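Local coordinates for hypothetical protein Atu0240 (Agrobacterium tumefaciens str. C58, PDB 2GAX), which is of unknown function but belongs to the DUF2000 family, which is grouped in the same clan as PTH2-type peptidyl-tRNA hydrolases, at residues Phe2-Ala7 against Ser54-Val59; Ala7-Asp12 against Met115-Asp120. All blocks are in the same frame, centred on the assembly; numbering follows the deposited sequence.

Strand 4-11 is the middle strand of a mixed sheet, and the two contacts illustrate how one strand can meet quite different demands on its two edges. Interaction 1 joins it to the start of the parallel strand 58-63 and to the loop before it; this contact is only partly buried, and side-chain chemistry, an aromatic ring over an amide and a threonine-glutamine bond, marks it, beside a bound phosphate probably taken from the crystallisation liquor. Interaction 2 joins it to the antiparallel strand 112-120 nearer the centre of the chain, where backbone bonds and apolar side chains make the contact. A7 belongs to both, and the contacts touch again where Q56 OE1 bonds R118 NE.

Interaction 1. Residues Phe2-Ala7 against Ser54-Val59. With PO4 (phosphate ion), chain C.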
ATOM      1  N   PHE A   2      -0.054  -5.806  17.792  1.00 51.85           N
ATOM      2  CA  PHE A   2      -0.010  -6.786  16.714  1.00 49.69           C
ATOM      3  C   PHE A   2       1.401  -7.263  16.438  1.00 48.24           C
ATOM      4  O   PHE A   2       2.354  -6.508  16.619  1.00 48.06           O
ATOM      5  CB  PHE A   2      -0.587  -6.158  15.439  1.00 49.57           C
ATOM      6  CG  PHE A   2      -1.994  -5.662  15.593  1.00 49.05           C
ATOM      7  CD1 PHE A   2      -3.064  -6.447  15.190  1.00 49.15           C
ATOM      8  CD2 PHE A   2      -2.249  -4.409  16.151  1.00 48.52           C
ATOM      9  CE1 PHE A   2      -4.372  -5.999  15.333  1.00 48.78           C
ATOM     10  CE2 PHE A   2      -3.550  -3.947  16.303  1.00 48.83           C
ATOM     11  CZ  PHE A   2      -4.614  -4.745  15.893  1.00 48.71           C
ATOM     12  N   ASP A   3       1.525  -8.512  15.986  1.00 46.47           N
ATOM     13  CA  ASP A   3       2.808  -9.048  15.518  1.00 44.81           C
ATOM     14  C   ASP A   3       3.254  -8.332  14.243  1.00 43.08           C
ATOM     15  O   ASP A   3       4.456  -8.163  13.998  1.00 42.54           O
ATOM     16  CB  ASP A   3       2.715 -10.554  15.260  1.00 45.45           C
ATOM     17  CG  ASP A   3       2.769 -11.380  16.537  1.00 47.12           C
ATOM     18  OD1 ASP A   3       2.971 -10.805  17.634  1.00 49.09           O
ATOM     19  OD2 ASP A   3       2.622 -12.617  16.436  1.00 47.81           O
ATOM     20  N   THR A   4       2.276  -7.891  13.454  1.00 40.55           N
ATOM     21  CA  THR A   4       2.543  -7.248  12.162  1.00 38.37           C
ATOM     22  C   THR A   4       2.412  -5.728  12.206  1.00 37.20           C
ATOM     23  O   THR A   4       1.947  -5.157  13.205  1.00 36.52           O
ATOM     24  CB  THR A   4       1.611  -7.791  11.051  1.00 38.15           C
ATOM     25  OG1 THR A   4       0.252  -7.424  11.335  1.00 37.92           O
ATOM     26  CG2 THR A   4       1.730  -9.309  10.945  1.00 37.57           C
ATOM     27  N   LYS A   5       2.830  -5.096  11.108  1.00 35.05           N
ATOM     28  CA  LYS A   5       2.677  -3.671  10.883  1.00 34.09           C
ATOM     29  C   LYS A   5       2.162  -3.452   9.454  1.00 32.41           C
ATOM     30  O   LYS A   5       2.582  -4.161   8.538  1.00 31.61           O
ATOM     31  CB  LYS A   5       4.037  -2.976  11.058  1.00 34.55           C
ATOM     32  CG  LYS A   5       4.038  -1.499  10.718  1.00 34.76           C
ATOM     33  CD  LYS A   5       5.440  -0.897  10.758  1.00 35.95           C
ATOM     34  CE  LYS A   5       5.420   0.477  10.098  1.00 39.37           C
ATOM     35  NZ  LYS A   5       6.681   1.293  10.240  1.00 42.12           N
ATOM     36  N   ILE A   6       1.275  -2.471   9.275  1.00 31.12           N
ATOM     37  CA  ILE A   6       0.792  -2.069   7.944  1.00 29.44           C
ATOM     38  C   ILE A   6       1.450  -0.751   7.537  1.00 29.46           C
ATOM     39  O   ILE A   6       1.357   0.255   8.242  1.00 29.69           O
ATOM     40  CB  ILE A   6      -0.765  -1.931   7.878  1.00 28.74           C
ATOM     41  CG1 ILE A   6      -1.449  -3.242   8.261  1.00 27.88           C
ATOM     42  CG2 ILE A   6      -1.219  -1.530   6.472  1.00 27.93           C
ATOM     43  CD1 ILE A   6      -2.957  -3.141   8.349  1.00 29.11           C
ATOM     44  N   ALA A   7       2.123  -0.768   6.393  1.00 29.19           N
ATOM     45  CA  ALA A   7       2.793   0.398   5.887  1.00 28.88           C
ATOM     46  C   ALA A   7       2.401   0.654   4.444  1.00 28.64           C
ATOM     47  O   ALA A   7       2.261  -0.281   3.649  1.00 28.23           O
ATOM     48  CB  ALA A   7       4.292   0.242   6.006  1.00 28.96           C
ATOM     49  N   SER A  54     -10.345  -1.102   9.682  1.00 25.99           N
ATOM     50  CA  SER A  54      -9.143  -1.784  10.162  1.00 25.98           C
ATOM     51  C   SER A  54      -8.977  -1.532  11.643  1.00 26.45           C
ATOM     52  O   SER A  54      -9.131  -0.394  12.111  1.00 26.44           O
ATOM     53  CB  SER A  54      -7.884  -1.301   9.429  1.00 26.18           C
ATOM     54  OG  SER A  54      -6.718  -1.892  10.015  1.00 25.62           O
ATOM     55  N   ILE A  55      -8.696  -2.597  12.382  1.00 26.57           N
ATOM     56  CA  ILE A  55      -8.400  -2.471  13.795  1.00 28.48           C
ATOM     57  C   ILE A  55      -6.925  -2.144  14.009  1.00 29.21           C
ATOM     58  O   ILE A  55      -6.521  -1.789  15.113  1.00 30.29           O
ATOM     59  CB  ILE A  55      -8.774  -3.758  14.577  1.00 28.98           C
ATOM     60  CG1 ILE A  55      -8.014  -4.978  14.039  1.00 29.74           C
ATOM     61  CG2 ILE A  55     -10.274  -3.948  14.541  1.00 27.21           C
ATOM     62  CD1 ILE A  55      -8.214  -6.263  14.862  1.00 30.05           C
ATOM     63  N   GLN A  56      -6.136  -2.291  12.945  1.00 29.27           N
ATOM     64  CA  GLN A  56      -4.683  -2.147  13.009  1.00 30.67           C
ATOM     65  C   GLN A  56      -4.250  -0.790  12.445  1.00 30.48           C
ATOM     66  O   GLN A  56      -4.738  -0.387  11.390  1.00 30.40           O
ATOM     67  CB  GLN A  56      -4.059  -3.298  12.207  1.00 30.60           C
ATOM     68  CG  GLN A  56      -2.571  -3.441  12.276  1.00 31.89           C
ATOM     69  CD  GLN A  56      -2.059  -4.768  11.706  1.00 31.41           C
ATOM     70  OE1 GLN A  56      -2.833  -5.682  11.367  1.00 34.40           O
ATOM     71  NE2 GLN A  56      -0.742  -4.873  11.599  1.00 34.79           N
ATOM     72  N   PRO A  57      -3.308  -0.092  13.126  1.00 30.52           N
ATOM     73  CA  PRO A  57      -2.781   1.170  12.631  1.00 30.82           C
ATOM     74  C   PRO A  57      -2.111   1.030  11.266  1.00 30.56           C
ATOM     75  O   PRO A  57      -1.638  -0.048  10.901  1.00 30.14           O
ATOM     76  CB  PRO A  57      -1.712   1.546  13.680  1.00 30.30           C
ATOM     77  CG  PRO A  57      -2.114   0.847  14.886  1.00 30.84           C
ATOM     78  CD  PRO A  57      -2.688  -0.455  14.417  1.00 31.19           C
ATOM     79  N   ILE A  58      -2.067   2.135  10.540  1.00 30.98           N
ATOM     80  CA  ILE A  58      -1.531   2.178   9.192  1.00 32.08           C
ATOM     81  C   ILE A  58      -0.550   3.349   9.097  1.00 32.59           C
ATOM     82  O   ILE A  58      -0.938   4.516   9.244  1.00 33.26           O
ATOM     83  CB  ILE A  58      -2.686   2.327   8.160  1.00 32.11           C
ATOM     84  CG1 ILE A  58      -3.625   1.117   8.233  1.00 32.69           C
ATOM     85  CG2 ILE A  58      -2.158   2.536   6.733  1.00 32.69           C
ATOM     86  CD1 ILE A  58      -5.051   1.408   7.802  1.00 32.98           C
ATOM     87  N   VAL A  59       0.724   3.036   8.885  1.00 32.40           N
ATOM     88  CA  VAL A  59       1.761   4.064   8.743  1.00 32.70           C
ATOM     89  C   VAL A  59       1.946   4.467   7.278  1.00 32.41           C
ATOM     90  O   VAL A  59       2.159   3.614   6.430  1.00 32.75           O
ATOM     91  CB  VAL A  59       3.111   3.566   9.341  1.00 32.27           C
ATOM     92  CG1 VAL A  59       4.220   4.527   9.039  1.00 34.26           C
ATOM     93  CG2 VAL A  59       2.980   3.360  10.837  1.00 33.11           C
TER
HETATM   94  P   PO4 C4285      -0.954 -10.016  14.132  1.00 58.22           P
HETATM   95  O1  PO4 C4285      -2.458 -10.009  13.971  1.00 58.00           O
HETATM   96  O2  PO4 C4285      -0.605  -9.978  15.603  1.00 58.27           O
HETATM   97  O3  PO4 C4285      -0.353  -8.818  13.455  1.00 56.50           O
HETATM   98  O4  PO4 C4285      -0.385 -11.284  13.538  1.00 58.56           O
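The hydroxyl of T4 is gripped by two partners, Q56 and the phosphate: Q56 NE2 donates to T4 OG1 over 2.8 Å, with OG1 lying somewhat out of the plane of the Q56 amide, and T4 OG1 in turn donates to the phosphate oxygen O3 at 2.6 Å. A chi1 of 66° sets OG1 between the backbone N and the carbonyl carbon, where it can serve both partners. Two backbone amides add to the hold on the ion, D3 N reaching O2 at 2.6 Å and T4 N sharing O3. The phosphate probably came from the crystallisation liquor, and R118 NH2 forms a salt bridge with its O1.

The amide of Q56 is held flat as well as bonded. It lies between the ring of F2 and the end of I6: ring and amide planes are within 5° of parallel, Q56 CG sits over the ring centre in a CH-pi contact of 4.0 Å, and on the other side I6 CG1 and CD1 press against Q56 CD. With OE1 taken by R118 NE, both ends of the amide have bonding partners. I55 CD1 meets the F2 ring at its edge, in plane.

Farther along, the backbones themselves pair. V59 N donates to I6 O at 2.9 Å in a nearly straight bond of 166°, and beside this bond the extended side chain of K5 lays CE against V59 CG2 at 3.8 Å. This is the start of a parallel strand pair; with helix 16-33 and a small hairpin (42-43, 49-50) between them in sequence, the strands form a beta-alpha-beta crossover.

Interaction 2. Residues Ala7-Asp12 against Met115-Asp120; sequences AVILRD and MALRAD
I9 and M115, a selenomethionine, form a hydrogen-bonded antiparallel pair: I9 N donates to M115 O at 2.7 Å, almost perfectly straight at 177°, and M115 N returns a bond to I9 O. A7 and L117 repeat the pattern, while V8 and A116 between them are a non-hydrogen-bonded pair with their CA atoms only 4.2 Å apart.

Packing is closest on the face carrying A7, I9, M115 and L117. A chi1 of 73°, rare for leucine, folds L117 CG in over its own backbone, and CD2 comes to 3.9 Å from both A7 CB and I9 CD1. M115 CE, from the residue directly paired with I9, comes to 4.2 Å from I9 CD1, whereas L117 reaches it diagonally. The face of V8 and A116 is sparser, with a single side-chain meeting of V8 CG2 and A116 CB at 4.1 Å.

Solvent is met at the end of segment 7-12, where D12 is exposed and pairs with K19, and the partly exposed R11 forms salt bridges with D13 and E87. Around the buried pairs, helix 65-77 covers M115 and I9 through I71 and L68, helix 16-33 covers A116 through I30, and strand 58-63 continues the sheet beyond V8.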
ATOM      1  N   ALA A   7       2.123  -0.768   6.393  1.00 29.19           N
ATOM      2  CA  ALA A   7       2.793   0.398   5.887  1.00 28.88           C
ATOM      3  C   ALA A   7       2.401   0.654   4.444  1.00 28.64           C
ATOM      4  O   ALA A   7       2.261  -0.281   3.649  1.00 28.23           O
ATOM      5  CB  ALA A   7       4.292   0.242   6.006  1.00 28.96           C
ATOM      6  N   VAL A   8       2.214   1.931   4.132  1.00 28.73           N
ATOM      7  CA  VAL A   8       1.975   2.394   2.773  1.00 29.01           C
ATOM      8  C   VAL A   8       3.137   3.312   2.393  1.00 28.79           C
ATOM      9  O   VAL A   8       3.447   4.229   3.140  1.00 29.23           O
ATOM     10  CB  VAL A   8       0.667   3.214   2.706  1.00 28.86           C
ATOM     11  CG1 VAL A   8       0.483   3.834   1.315  1.00 29.98           C
ATOM     12  CG2 VAL A   8      -0.538   2.368   3.101  1.00 29.86           C
ATOM     13  N   ILE A   9       3.777   3.068   1.247  1.00 29.33           N
ATOM     14  CA  ILE A   9       4.870   3.917   0.754  1.00 29.86           C
ATOM     15  C   ILE A   9       4.548   4.500  -0.627  1.00 30.14           C
ATOM     16  O   ILE A   9       4.365   3.771  -1.610  1.00 29.65           O
ATOM     17  CB  ILE A   9       6.264   3.195   0.692  1.00 30.09           C
ATOM     18  CG1 ILE A   9       6.546   2.356   1.933  1.00 30.10           C
ATOM     19  CG2 ILE A   9       7.406   4.207   0.498  1.00 29.64           C
ATOM     20  CD1 ILE A   9       6.177   0.869   1.805  1.00 31.41           C
ATOM     21  N   LEU A  10       4.511   5.829  -0.694  1.00 30.35           N
ATOM     22  CA  LEU A  10       4.141   6.549  -1.904  1.00 30.30           C
ATOM     23  C   LEU A  10       5.340   7.229  -2.540  1.00 30.90           C
ATOM     24  O   LEU A  10       6.307   7.560  -1.861  1.00 31.51           O
ATOM     25  CB  LEU A  10       3.073   7.597  -1.565  1.00 30.77           C
ATOM     26  CG  LEU A  10       1.809   7.004  -0.924  1.00 30.05           C
ATOM     27  CD1 LEU A  10       0.921   8.098  -0.365  1.00 29.03           C
ATOM     28  CD2 LEU A  10       1.036   6.102  -1.911  1.00 30.13           C
ATOM     29  N   ARG A  11       5.294   7.422  -3.851  1.00 31.04           N
ATOM     30  CA  ARG A  11       6.354   8.184  -4.510  1.00 31.59           C
ATOM     31  C   ARG A  11       6.103   9.660  -4.191  1.00 32.29           C
ATOM     32  O   ARG A  11       4.994  10.148  -4.396  1.00 32.36           O
ATOM     33  CB  ARG A  11       6.373   7.920  -6.020  1.00 31.04           C
ATOM     34  CG  ARG A  11       7.731   8.257  -6.661  1.00 31.21           C
ATOM     35  CD  ARG A  11       7.742   7.946  -8.140  1.00 32.46           C
ATOM     36  NE  ARG A  11       6.912   8.868  -8.918  1.00 31.01           N
ATOM     37  CZ  ARG A  11       6.548   8.654 -10.180  1.00 31.84           C
ATOM     38  NH1 ARG A  11       6.925   7.551 -10.808  1.00 32.72           N
ATOM     39  NH2 ARG A  11       5.792   9.531 -10.822  1.00 32.47           N
ATOM     40  N   ASP A  12       7.113  10.373  -3.682  1.00 33.65           N
ATOM     41  CA  ASP A  12       6.845  11.691  -3.077  1.00 35.36           C
ATOM     42  C   ASP A  12       6.383  12.749  -4.073  1.00 35.26           C
ATOM     43  O   ASP A  12       5.700  13.700  -3.693  1.00 35.99           O
ATOM     44  CB  ASP A  12       8.019  12.207  -2.236  1.00 36.35           C
ATOM     45  CG  ASP A  12       7.588  13.267  -1.209  1.00 39.80           C
ATOM     46  OD1 ASP A  12       6.384  13.312  -0.813  1.00 40.86           O
ATOM     47  OD2 ASP A  12       8.466  14.062  -0.786  1.00 43.82           O
HETATM   48  N   MSE A 115       3.283   1.366  -2.826  1.00 27.50           N
HETATM   49  CA  MSE A 115       3.262  -0.014  -2.357  1.00 30.52           C
HETATM   50  C   MSE A 115       2.729  -0.034  -0.937  1.00 28.40           C
HETATM   51  O   MSE A 115       2.952   0.906  -0.166  1.00 28.18           O
HETATM   52  CB  MSE A 115       4.661  -0.623  -2.380  1.00 29.78           C
HETATM   53  CG  MSE A 115       4.704  -2.113  -2.043  1.00 33.57           C
HETATM   54 SE   MSE A 115       6.559  -2.811  -2.019  1.00 42.83          SE
HETATM   55  CE  MSE A 115       6.896  -2.779  -0.096  1.00 39.53           C
ATOM     56  N   ALA A 116       2.010  -1.091  -0.592  1.00 27.42           N
ATOM     57  CA  ALA A 116       1.615  -1.310   0.789  1.00 26.66           C
ATOM     58  C   ALA A 116       1.906  -2.730   1.133  1.00 26.79           C
ATOM     59  O   ALA A 116       1.794  -3.621   0.289  1.00 26.30           O
ATOM     60  CB  ALA A 116       0.134  -1.045   1.010  1.00 26.03           C
ATOM     61  N   LEU A 117       2.206  -2.944   2.402  1.00 26.65           N
ATOM     62  CA  LEU A 117       2.448  -4.288   2.904  1.00 27.69           C
ATOM     63  C   LEU A 117       1.971  -4.414   4.344  1.00 28.25           C
ATOM     64  O   LEU A 117       1.850  -3.409   5.069  1.00 28.16           O
ATOM     65  CB  LEU A 117       3.933  -4.628   2.786  1.00 27.86           C
ATOM     66  CG  LEU A 117       4.967  -3.989   3.728  1.00 28.05           C
ATOM     67  CD1 LEU A 117       6.259  -4.836   3.750  1.00 28.47           C
ATOM     68  CD2 LEU A 117       5.262  -2.526   3.383  1.00 30.41           C
ATOM     69  N   ARG A 118       1.686  -5.653   4.729  1.00 29.47           N
ATOM     70  CA  ARG A 118       1.434  -6.036   6.105  1.00 30.86           C
ATOM     71  C   ARG A 118       2.301  -7.265   6.366  1.00 32.12           C
ATOM     72  O   ARG A 118       2.123  -8.307   5.720  1.00 32.32           O
ATOM     73  CB  ARG A 118      -0.031  -6.393   6.315  1.00 30.48           C
ATOM     74  CG  ARG A 118      -0.344  -6.967   7.704  1.00 30.26           C
ATOM     75  CD  ARG A 118      -1.826  -7.295   7.828  1.00 32.64           C
ATOM     76  NE  ARG A 118      -2.192  -7.590   9.210  1.00 33.14           N
ATOM     77  CZ  ARG A 118      -2.056  -8.786   9.785  1.00 34.71           C
ATOM     78  NH1 ARG A 118      -1.595  -9.825   9.090  1.00 33.22           N
ATOM     79  NH2 ARG A 118      -2.419  -8.949  11.055  1.00 36.15           N
ATOM     80  N   ALA A 119       3.235  -7.138   7.303  1.00 33.61           N
ATOM     81  CA  ALA A 119       4.137  -8.240   7.635  1.00 35.12           C
ATOM     82  C   ALA A 119       4.686  -8.093   9.049  1.00 36.61           C
ATOM     83  O   ALA A 119       4.554  -7.031   9.665  1.00 35.95           O
ATOM     84  CB  ALA A 119       5.280  -8.297   6.645  1.00 35.22           C
ATOM     85  N   ASP A 120       5.308  -9.158   9.557  1.00 37.90           N
ATOM     86  CA  ASP A 120       5.902  -9.107  10.889  1.00 39.68           C
ATOM     87  C   ASP A 120       6.670  -7.812  11.057  1.00 39.30           C
ATOM     88  O   ASP A 120       7.455  -7.420  10.196  1.00 39.44           O
ATOM     89  CB  ASP A 120       6.766 -10.338  11.184  1.00 40.50           C
ATOM     90  CG  ASP A 120       5.977 -11.458  11.875  1.00 44.08           C
ATOM     91  OD1 ASP A 120       6.488 -12.015  12.877  1.00 48.16           O
ATOM     92  OD2 ASP A 120       4.838 -11.774  11.443  1.00 46.23           O
TER